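PDB 4BMD: S-M checkpoint control protein rad4 from Schizosaccharomyces pombe, which acts in DNA replication and in the checkpoint that couples S and M phases, here represented by its third and fourth BRCT domains. Local coordinates for residues Ile77-Tyr82 and Lys118-Ser123; Tyr19-Pro24 and His57-Asp62; Ser111-Gly116 and Arg160-His165. One frame throughout, in Å; residues are numbered along the deposited sequence. Where two conformers were deposited one is given.

Two tandem BRCT domains follow one another along this chain, and the three contacts mark out one, the junction and the other in turn. Contact 2 comes first: it closes a loop within BRCT 3, from the end of strand 17-20 to the segment that follows strand 52-55. Only after it has closed does contact 1 open, on helix 74-82, and reach across the interdomain linker to helix 119-131 of BRCT 4. Contact 3 starts at Ser-111, inside that span, and ends beyond it on helix 157-168, so contacts 1 and 3 cross. They also touch, Leu-122 CD1 lying 3.8 Å from Leu-114 CD1, which packs helix 119-131 of BRCT 4 on strand 111-115 of its own sheet.

Contact 1. Residues Ile77-Tyr82 and Lys118-Ser123; sequences IERCLY and KGEELS
Arg-79 and Tyr-82 of helix 74-82 grip Glu-120 between them at the junction of two tandem BRCT domains, where the last helix of BRCT 3 meets helix 119-131 of BRCT 4, which follows that domain's first strand. The two helical segments run nearly antiparallel, at 159°, with axes 10.8 Å apart at closest approach, a gap filled by Glu-120 from one side and Arg-79 and Tyr-82 from the other. Packing is tight around Glu-120. Its CG lies between the backbone N and the carbonyl carbon (chi1 55°) and the chain bends again at chi2, which lays the aliphatic part on the tyrosine and lifts the carboxylate toward the arginine. Glu-120 CG sits over the middle of the Tyr-82 ring, 3.6 Å from the centroid and 14° off the normal, a CH-pi contact. Beyond it, Glu-120 OE2 forms a salt bridge with Arg-79 NH1 at 2.9 Å, the carboxylate turned steeply against the guanidinium plane instead of lying flat with it. OE2 is gripped a second time by the hydroxyl of Tyr-83, while the guanidinium also makes a cation-pi contact with Phe-87. Negative charge in the first turn of helix 119-131 is likely to be favoured there by the helix dipole as well.

The other oxygen is met through water: water 1 donates to Glu-120 OE1 at 2.8 Å and accepts a longer bond from Arg-79 NH1. At the solvent side, exposed Tyr-82 projects past the glutamate to Gly-119, whose positive phi favours glycine and whose lack of a side chain gives the ring room; a CB there would fall 2.4 Å from the tyrosine oxygen. As deposited, Tyr-82 OH rests 3.5 Å from Gly-119 CA.

Contact 2. Residues Tyr19-Pro24 and His57-Asp62; sequences YLYEFP and HYFPVD
With CG swung away from the backbone N in both residues (chi1 178° in Tyr-21, -158° in Phe-59), the rings of Tyr-21 and Phe-59 are carried toward each other across the surface of BRCT 3. In this alpha/beta fold the chain leaves central strand 17-20 of a parallel sheet just before Tyr-21, and Phe-59 lies in the long connection from strand 52-55 to strand 71-73. The meeting is a T-shaped one: the edge of Tyr-21 is directed at the face of Phe-59, centroids 5.7 Å apart and planes at 64°, with Tyr-21 CE2 4.0 Å from Phe-59 CZ. Tyr-21 also makes an edge-to-face pair with Phe-67, so this aromatic contact belongs to a larger cluster.

Glu-22 lies against both rings. Its positive phi and psi turn CB toward the other segment, 3.7 Å from Phe-59 CE2. The first side-chain torsion, with CG beside the backbone N, sets CG 3.4 Å above the plane of the Tyr-21 ring, offset toward its rim; the bend at chi2 only turns the carboxylate. The glutamate thus contributes its methylene groups to the packing. Next in sequence, Phe-23 directs its CB away from the connection, and its ring packs on Val-28 and Leu-31 of helix 25-36.

A lighter contact completes the join at the start of that helix, where Pro-24 occupies the N-cap position. Tyr-58 reaches out to the proline ring, its OH 3.3 Å from Pro-24 CD and 3.7 Å from Pro-24 CG.

Contact 3. Residues Ser111-Gly116 and Arg160-His165; sequences SIHLTG and RFKIQH
Lys-162 stretches from helix 157-168 to His-113 and Thr-115, two residues on the same side of strand 111-115. Its chain is fully extended beyond CG, and at full length NZ arrives at the histidine edge: Lys-162 NZ donates to His-113 NE2 at 3.0 Å, only 14° out of the ring plane. His-113 CG stands opposite the backbone N (chi1 176°), which directs NE2 at the helix, while ND1 is bonded to the carbonyl O of His-137; this pairing fits a neutral ring with its proton on ND1. A leucine here would probably leave the lysine ammonium with water 2 but without its ring acceptor, less firmly fixed, and the His-137 carbonyl without its donor.

Thr-115 lies alongside the lysine chain, pointing the other way, its OG1 3.7 Å from Lys-162 CD. That hydroxyl is bonded to Thr-159 OG1 and also to water 2, 2.9 Å away, which accepts from Lys-162 NZ at 2.8 Å. Leu-114, facing the other way, packs on helix 119-131.

A threonine ending the first strand and the glycine after it, with a lysine from the helix before the last strand, are consistent with the phosphate-binding pocket of phosphopeptide-recognising BRCT domains.

Contact 1. Residues Ile77-Tyr82 and Lys118-Ser123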
# COMPACT_ATOMS: atom_id res chain seq x y z
N ILE A 77 -7.33 8.36 -0.47
CA ILE A 77 -8.74 8.71 -0.55
C ILE A 77 -9.60 7.57 -0.01
O ILE A 77 -10.53 7.78 0.77
CB ILE A 77 -9.16 9.02 -1.99
CG1 ILE A 77 -8.30 10.13 -2.58
CG2 ILE A 77 -10.64 9.39 -2.06
CD1 ILE A 77 -8.58 10.43 -4.04
N GLU A 78 -9.27 6.35 -0.44
CA GLU A 78 -10.01 5.16 -0.01
C GLU A 78 -9.90 4.95 1.49
O GLU A 78 -10.87 4.54 2.14
CB GLU A 78 -9.49 3.93 -0.76
CG GLU A 78 -9.60 4.03 -2.27
CD GLU A 78 -9.05 2.81 -2.98
OE1 GLU A 78 -8.70 1.82 -2.29
OE2 GLU A 78 -8.96 2.83 -4.23
N ARG A 79 -8.72 5.22 2.05
CA ARG A 79 -8.51 5.10 3.49
C ARG A 79 -9.33 6.13 4.24
O ARG A 79 -9.87 5.85 5.31
CB ARG A 79 -7.03 5.25 3.84
CG ARG A 79 -6.20 4.01 3.57
CD ARG A 79 -4.76 4.20 4.03
NE ARG A 79 -4.69 4.68 5.41
CZ ARG A 79 -4.64 3.88 6.47
NH1 ARG A 79 -4.65 2.57 6.32
NH2 ARG A 79 -4.57 4.40 7.69
N CYS A 80 -9.42 7.34 3.68
CA CYS A 80 -10.19 8.41 4.30
C CYS A 80 -11.67 8.08 4.38
O CYS A 80 -12.35 8.46 5.34
CB CYS A 80 -9.98 9.73 3.54
SG CYS A 80 -8.39 10.53 3.85
N LEU A 81 -12.18 7.38 3.37
CA LEU A 81 -13.58 7.00 3.34
C LEU A 81 -13.86 5.79 4.22
O LEU A 81 -14.94 5.67 4.81
CB LEU A 81 -14.02 6.71 1.90
CG LEU A 81 -13.82 7.82 0.88
CD1 LEU A 81 -14.30 7.37 -0.49
CD2 LEU A 81 -14.54 9.09 1.31
N TYR A 82 -12.89 4.89 4.31
CA TYR A 82 -13.03 3.66 5.08
C TYR A 82 -13.19 3.95 6.56
O TYR A 82 -14.01 3.33 7.24
CB TYR A 82 -11.83 2.74 4.84
CG TYR A 82 -12.00 1.34 5.39
CD1 TYR A 82 -12.55 0.33 4.62
CD2 TYR A 82 -11.60 1.03 6.69
CE1 TYR A 82 -12.70 -0.96 5.12
CE2 TYR A 82 -11.75 -0.25 7.20
CZ TYR A 82 -12.30 -1.24 6.41
OH TYR A 82 -12.45 -2.51 6.91
N LYS A 118 -6.35 -7.07 8.03
CA LYS A 118 -7.79 -7.06 7.80
C LYS A 118 -8.25 -5.86 7.00
O LYS A 118 -7.55 -4.84 6.92
CB LYS A 118 -8.54 -7.10 9.14
CG LYS A 118 -8.36 -8.38 9.93
CD LYS A 118 -9.21 -8.39 11.19
CE LYS A 118 -9.06 -9.70 11.95
NZ LYS A 118 -9.91 -9.73 13.17
N GLY A 119 -9.42 -5.98 6.38
CA GLY A 119 -10.09 -4.87 5.73
C GLY A 119 -9.34 -4.23 4.58
O GLY A 119 -8.83 -4.92 3.69
N GLU A 120 -9.27 -2.91 4.59
CA GLU A 120 -8.66 -2.14 3.51
C GLU A 120 -7.15 -2.31 3.46
O GLU A 120 -6.54 -2.25 2.39
CB GLU A 120 -9.04 -0.66 3.62
CG GLU A 120 -8.70 -0.01 4.96
CD GLU A 120 -7.27 0.50 5.03
OE1 GLU A 120 -6.67 0.74 3.96
OE2 GLU A 120 -6.75 0.65 6.15
N GLU A 121 -6.53 -2.50 4.63
CA GLU A 121 -5.08 -2.64 4.70
C GLU A 121 -4.64 -3.92 4.00
O GLU A 121 -3.65 -3.92 3.27
CB GLU A 121 -4.59 -2.63 6.15
CG GLU A 121 -3.08 -2.56 6.27
CD GLU A 121 -2.60 -2.59 7.71
OE1 GLU A 121 -3.36 -3.06 8.58
OE2 GLU A 121 -1.47 -2.13 7.97
N LEU A 122 -5.39 -5.00 4.22
CA LEU A 122 -5.11 -6.27 3.57
C LEU A 122 -5.26 -6.16 2.06
O LEU A 122 -4.42 -6.65 1.31
CB LEU A 122 -6.05 -7.36 4.10
CG LEU A 122 -6.03 -8.69 3.36
CD1 LEU A 122 -4.64 -9.32 3.42
CD2 LEU A 122 -7.07 -9.64 3.93
N SER A 123 -6.34 -5.51 1.63
CA SER A 123 -6.62 -5.34 0.21
C SER A 123 -5.54 -4.53 -0.49
O SER A 123 -5.07 -4.91 -1.57
CB SER A 123 -7.98 -4.67 0.02
OG SER A 123 -8.29 -4.53 -1.36
O HOH W 1 -3.89 0.64 3.81

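Contact 2. Residues Tyr19-Pro24 and His57-Asp62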
# COMPACT_ATOMS: atom_id res chain seq x y z
N TYR A 19 -6.05 17.68 -7.18
CA TYR A 19 -5.43 17.69 -8.50
C TYR A 19 -5.04 16.27 -8.88
O TYR A 19 -4.14 15.69 -8.28
CB TYR A 19 -4.21 18.62 -8.50
CG TYR A 19 -3.36 18.56 -9.75
CD1 TYR A 19 -3.65 19.36 -10.84
CD2 TYR A 19 -2.25 17.73 -9.82
CE1 TYR A 19 -2.87 19.32 -11.98
CE2 TYR A 19 -1.46 17.69 -10.95
CZ TYR A 19 -1.77 18.48 -12.03
OH TYR A 19 -0.99 18.44 -13.16
N LEU A 20 -5.71 15.72 -9.89
CA LEU A 20 -5.47 14.35 -10.32
C LEU A 20 -4.42 14.31 -11.43
O LEU A 20 -4.60 14.92 -12.48
CB LEU A 20 -6.77 13.71 -10.80
CG LEU A 20 -7.99 13.91 -9.89
CD1 LEU A 20 -9.21 13.20 -10.46
CD2 LEU A 20 -7.71 13.45 -8.47
N TYR A 21 -3.33 13.58 -11.18
CA TYR A 21 -2.20 13.57 -12.10
C TYR A 21 -2.04 12.25 -12.86
O TYR A 21 -1.91 11.19 -12.26
CB TYR A 21 -0.91 13.89 -11.35
CG TYR A 21 0.33 13.86 -12.21
CD1 TYR A 21 0.63 14.93 -13.05
CD2 TYR A 21 1.21 12.79 -12.17
CE1 TYR A 21 1.77 14.91 -13.84
CE2 TYR A 21 2.35 12.76 -12.95
CZ TYR A 21 2.62 13.83 -13.78
OH TYR A 21 3.76 13.81 -14.56
N GLU A 22 -2.06 12.35 -14.19
CA GLU A 22 -1.82 11.21 -15.08
C GLU A 22 -2.69 9.98 -14.82
O GLU A 22 -2.22 8.85 -14.94
CB GLU A 22 -0.34 10.81 -15.07
CG GLU A 22 0.57 11.81 -15.76
CD GLU A 22 0.22 12.01 -17.22
OE1 GLU A 22 0.44 11.07 -18.01
OE2 GLU A 22 -0.27 13.10 -17.57
N PHE A 23 -3.95 10.20 -14.48
CA PHE A 23 -4.90 9.11 -14.37
C PHE A 23 -5.50 8.82 -15.74
O PHE A 23 -5.70 9.74 -16.54
CB PHE A 23 -6.01 9.45 -13.38
CG PHE A 23 -5.64 9.21 -11.94
CD1 PHE A 23 -5.82 7.97 -11.36
CD2 PHE A 23 -5.11 10.24 -11.17
CE1 PHE A 23 -5.48 7.74 -10.04
CE2 PHE A 23 -4.77 10.02 -9.85
CZ PHE A 23 -4.95 8.77 -9.28
N PRO A 24 -5.79 7.54 -16.03
CA PRO A 24 -6.44 7.19 -17.30
C PRO A 24 -7.87 7.72 -17.32
O PRO A 24 -8.49 7.83 -16.26
CB PRO A 24 -6.44 5.65 -17.27
CG PRO A 24 -6.37 5.30 -15.83
CD PRO A 24 -5.52 6.36 -15.19
N HIS A 57 -1.54 4.74 -7.81
CA HIS A 57 -0.69 3.94 -6.92
C HIS A 57 0.39 3.17 -7.68
O HIS A 57 1.42 2.80 -7.11
CB HIS A 57 -1.53 2.97 -6.09
CG HIS A 57 -2.19 1.90 -6.90
ND1 HIS A 57 -3.50 1.99 -7.34
CD2 HIS A 57 -1.73 0.71 -7.36
CE1 HIS A 57 -3.81 0.90 -8.03
NE2 HIS A 57 -2.75 0.11 -8.05
N TYR A 58 0.15 2.92 -8.97
CA TYR A 58 1.07 2.14 -9.79
C TYR A 58 2.07 3.02 -10.53
O TYR A 58 2.93 2.51 -11.26
CB TYR A 58 0.29 1.28 -10.78
CG TYR A 58 -0.75 2.04 -11.57
CD1 TYR A 58 -0.41 2.70 -12.75
CD2 TYR A 58 -2.06 2.11 -11.14
CE1 TYR A 58 -1.35 3.40 -13.48
CE2 TYR A 58 -3.02 2.81 -11.86
CZ TYR A 58 -2.65 3.45 -13.02
OH TYR A 58 -3.60 4.15 -13.74
N PHE A 59 1.96 4.33 -10.35
CA PHE A 59 2.85 5.26 -11.04
C PHE A 59 4.24 5.25 -10.39
O PHE A 59 4.36 5.42 -9.18
CB PHE A 59 2.27 6.68 -11.00
CG PHE A 59 2.79 7.58 -12.08
CD1 PHE A 59 4.03 8.20 -11.95
CD2 PHE A 59 2.05 7.81 -13.23
CE1 PHE A 59 4.51 9.03 -12.95
CE2 PHE A 59 2.53 8.64 -14.23
CZ PHE A 59 3.76 9.25 -14.09
N PRO A 60 5.28 5.04 -11.21
CA PRO A 60 6.67 5.00 -10.74
C PRO A 60 7.09 6.30 -10.07
O PRO A 60 6.97 7.37 -10.67
CB PRO A 60 7.47 4.79 -12.03
CG PRO A 60 6.51 4.17 -12.98
CD PRO A 60 5.18 4.79 -12.66
N VAL A 61 7.59 6.20 -8.84
CA VAL A 61 8.00 7.37 -8.06
C VAL A 61 9.07 8.18 -8.79
O VAL A 61 9.02 9.41 -8.81
CB VAL A 61 8.55 6.94 -6.68
CG1 VAL A 61 8.99 8.16 -5.88
CG2 VAL A 61 7.51 6.14 -5.92
N ASP A 62 10.01 7.48 -9.41
CA ASP A 62 11.13 8.11 -10.10
C ASP A 62 10.70 8.95 -11.30
O ASP A 62 11.43 9.85 -11.72
CB ASP A 62 12.14 7.05 -10.52
CG ASP A 62 11.48 5.74 -10.94
OD1 ASP A 62 11.18 4.92 -10.05
OD2 ASP A 62 11.27 5.54 -12.16

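Contact 3. Residues Ser111-Gly116 and Arg160-His165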
# COMPACT_ATOMS: atom_id res chain seq x y z
N SER A 111 6.58 -16.19 -3.51
CA SER A 111 5.21 -16.52 -3.13
C SER A 111 4.96 -16.10 -1.69
O SER A 111 5.62 -16.59 -0.77
CB SER A 111 4.93 -18.01 -3.32
OG SER A 111 5.86 -18.80 -2.61
N ILE A 112 4.02 -15.19 -1.48
CA ILE A 112 3.78 -14.63 -0.16
C ILE A 112 2.34 -14.84 0.33
O ILE A 112 1.39 -14.60 -0.41
CB ILE A 112 4.10 -13.12 -0.13
CG1 ILE A 112 5.48 -12.85 -0.72
CG2 ILE A 112 4.00 -12.57 1.29
CD1 ILE A 112 5.87 -11.38 -0.71
N HIS A 113 2.21 -15.28 1.57
CA HIS A 113 0.91 -15.36 2.22
C HIS A 113 0.86 -14.40 3.41
O HIS A 113 1.80 -14.32 4.19
CB HIS A 113 0.61 -16.79 2.69
CG HIS A 113 -0.67 -16.91 3.46
ND1 HIS A 113 -1.90 -16.69 2.89
CD2 HIS A 113 -0.91 -17.23 4.75
CE1 HIS A 113 -2.84 -16.87 3.79
NE2 HIS A 113 -2.27 -17.19 4.94
N LEU A 114 -0.25 -13.68 3.54
CA LEU A 114 -0.39 -12.65 4.56
C LEU A 114 -1.25 -13.12 5.73
O LEU A 114 -2.25 -13.81 5.54
CB LEU A 114 -1.00 -11.38 3.96
CG LEU A 114 -0.35 -10.86 2.68
CD1 LEU A 114 -1.13 -9.68 2.11
CD2 LEU A 114 1.10 -10.47 2.93
N THR A 115 -0.85 -12.75 6.95
CA THR A 115 -1.62 -13.09 8.14
C THR A 115 -1.62 -11.94 9.15
O THR A 115 -0.58 -11.32 9.39
CB THR A 115 -1.12 -14.40 8.80
OG1 THR A 115 -1.90 -14.68 9.96
CG2 THR A 115 0.35 -14.28 9.19
N GLY A 116 -2.78 -11.66 9.73
CA GLY A 116 -2.90 -10.60 10.72
C GLY A 116 -3.42 -9.29 10.15
O GLY A 116 -3.61 -8.33 10.88
N ARG A 160 -1.23 -17.57 14.91
CA ARG A 160 -0.31 -18.44 15.63
C ARG A 160 -0.22 -19.82 14.99
O ARG A 160 0.86 -20.41 14.94
CB ARG A 160 -0.73 -18.56 17.10
CG ARG A 160 -0.73 -17.25 17.86
CD ARG A 160 -0.95 -17.46 19.35
NE ARG A 160 -1.03 -16.20 20.08
CZ ARG A 160 0.02 -15.52 20.53
NH1 ARG A 160 1.25 -15.99 20.32
NH2 ARG A 160 -0.15 -14.38 21.18
N PHE A 161 -1.35 -20.32 14.49
CA PHE A 161 -1.38 -21.61 13.80
C PHE A 161 -0.52 -21.56 12.54
O PHE A 161 0.28 -22.46 12.29
CB PHE A 161 -2.81 -21.99 13.43
CG PHE A 161 -3.64 -22.46 14.58
CD1 PHE A 161 -3.04 -22.89 15.76
CD2 PHE A 161 -5.02 -22.47 14.50
CE1 PHE A 161 -3.81 -23.32 16.82
CE2 PHE A 161 -5.79 -22.90 15.56
CZ PHE A 161 -5.18 -23.33 16.72
N LYS A 162 -0.71 -20.51 11.75
CA LYS A 162 0.02 -20.35 10.50
C LYS A 162 1.53 -20.25 10.74
O LYS A 162 2.32 -20.76 9.95
CB LYS A 162 -0.48 -19.12 9.74
CG LYS A 162 -1.90 -19.24 9.23
CD LYS A 162 -2.33 -17.99 8.47
CE LYS A 162 -3.75 -18.12 7.96
NZ LYS A 162 -4.20 -16.89 7.23
N ILE A 163 1.91 -19.59 11.83
CA ILE A 163 3.31 -19.45 12.19
C ILE A 163 3.94 -20.81 12.50
O ILE A 163 5.02 -21.13 12.01
CB ILE A 163 3.50 -18.50 13.38
CG1 ILE A 163 3.14 -17.07 12.97
CG2 ILE A 163 4.93 -18.55 13.90
CD1 ILE A 163 3.23 -16.06 14.10
N GLN A 164 3.23 -21.61 13.29
CA GLN A 164 3.69 -22.95 13.65
C GLN A 164 3.83 -23.84 12.42
O GLN A 164 4.84 -24.53 12.26
CB GLN A 164 2.73 -23.59 14.66
CG GLN A 164 2.67 -22.87 15.99
CD GLN A 164 1.54 -23.38 16.88
OE1 GLN A 164 1.35 -22.90 18.00
NE2 GLN A 164 0.79 -24.36 16.38
N HIS A 165 2.82 -23.81 11.55
CA HIS A 165 2.85 -24.58 10.31
C HIS A 165 3.99 -24.13 9.40
O HIS A 165 4.70 -24.95 8.83
CB HIS A 165 1.52 -24.46 9.57
CG HIS A 165 0.44 -25.32 10.13
ND1 HIS A 165 0.67 -26.58 10.64
CD2 HIS A 165 -0.89 -25.10 10.27
CE1 HIS A 165 -0.47 -27.10 11.07
NE2 HIS A 165 -1.43 -26.22 10.85
O HOH W 2 -4.70 -14.87 9.07